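Local coordinates for protein cathepsin L Propeptide (Toxoplasma gondii, PDB 3F75) that is the propeptide of cathepsin L and belongs to the I29 family of cathepsin propeptide inhibitor domains, at residues S26-Q29 with S35-T38. Sequence-based numbering, arbitrary orientation.
Sequences SSFQ and SYAT
Gln29, in the last turns of helix 18-32, comes closest in backbone to Ser35 of the following loop, their CA atoms 6.7 Å apart, where the chain turns back toward helix 39-60. The contact lies at the link between the two long helices of the I29 propeptide fold, which pack crosswise, and here the side chains of Gln29 and Tyr36 meet between helix and loop. The Gln29 chain is extended beyond CG and carries its amide to the ring of Tyr36, with NE2 3.6 Å from CE2 and 3.7 Å from CD2. Amide and ring planes are inclined by 45°, so the two groups do not stack flat. The same NE2 makes a hydrogen bond to Lys34 O, which helps hold the amide beside the ring. With CG anti to its carbonyl carbon (chi1 -53°), the Tyr36 side chain swings its ring back toward helix 18-32 while also touching Glu41, Lys42 and Arg45 of helix 39-60. Its hydroxyl is hydrogen-bonded to Asp75 OD2, tying this loop to the one that precedes helix 78-84. The buried Phe28 ring, which also meets those of Tyr32 and Phe49, crosses Tyr36 at about a right angle, and Tyr36 OH lies at its edge, in the ring plane, 3.8 Å from Phe28 CE2.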
# COMPACT_ATOMS: atom_id res chain seq x y z
N SER B 26 -24.27 -12.31 6.95
CA SER B 26 -24.48 -11.91 8.35
C SER B 26 -23.20 -11.96 9.15
O SER B 26 -22.93 -11.05 9.91
CB SER B 26 -25.54 -12.78 9.02
OG SER B 26 -26.76 -12.67 8.33
N SER B 27 -22.41 -13.01 8.96
CA SER B 27 -21.10 -13.12 9.58
C SER B 27 -20.16 -11.96 9.13
O SER B 27 -19.39 -11.44 9.94
CB SER B 27 -20.47 -14.47 9.25
OG SER B 27 -19.25 -14.62 9.92
N PHE B 28 -20.20 -11.62 7.85
CA PHE B 28 -19.45 -10.51 7.28
C PHE B 28 -19.88 -9.20 7.97
O PHE B 28 -19.04 -8.41 8.38
CB PHE B 28 -19.68 -10.43 5.76
CG PHE B 28 -19.13 -9.19 5.10
CD1 PHE B 28 -17.79 -9.09 4.78
CD2 PHE B 28 -19.97 -8.14 4.76
CE1 PHE B 28 -17.28 -7.96 4.15
CE2 PHE B 28 -19.47 -6.99 4.14
CZ PHE B 28 -18.12 -6.90 3.83
N GLN B 29 -21.19 -8.99 8.08
CA GLN B 29 -21.72 -7.78 8.72
C GLN B 29 -21.26 -7.69 10.18
O GLN B 29 -20.84 -6.63 10.63
CB GLN B 29 -23.25 -7.75 8.67
CG GLN B 29 -23.81 -7.40 7.30
CD GLN B 29 -25.26 -6.95 7.37
OE1 GLN B 29 -26.16 -7.73 7.09
NE2 GLN B 29 -25.49 -5.69 7.74
N SER B 35 -23.11 -1.98 8.42
CA SER B 35 -24.54 -1.71 8.44
C SER B 35 -24.91 -0.84 7.26
O SER B 35 -24.04 -0.20 6.65
CB SER B 35 -24.93 -1.00 9.75
OG SER B 35 -24.27 0.25 9.88
N TYR B 36 -26.19 -0.81 6.92
CA TYR B 36 -26.64 -0.12 5.74
C TYR B 36 -27.89 0.70 6.02
O TYR B 36 -28.88 0.19 6.56
CB TYR B 36 -26.89 -1.13 4.61
CG TYR B 36 -25.68 -2.00 4.38
CD1 TYR B 36 -24.57 -1.52 3.70
CD2 TYR B 36 -25.63 -3.30 4.87
CE1 TYR B 36 -23.44 -2.32 3.50
CE2 TYR B 36 -24.50 -4.11 4.69
CZ TYR B 36 -23.42 -3.62 4.01
OH TYR B 36 -22.31 -4.43 3.82
N ALA B 37 -27.83 1.96 5.57
CA ALA B 37 -28.83 2.97 5.81
C ALA B 37 -30.16 2.80 5.04
O ALA B 37 -31.18 3.40 5.43
CB ALA B 37 -28.22 4.36 5.54
N THR B 38 -30.15 2.04 3.94
CA THR B 38 -31.37 1.71 3.22
C THR B 38 -31.42 0.24 2.86
O THR B 38 -30.38 -0.40 2.71
CB THR B 38 -31.50 2.49 1.91
OG1 THR B 38 -30.51 2.02 0.97
CG2 THR B 38 -31.32 3.99 2.13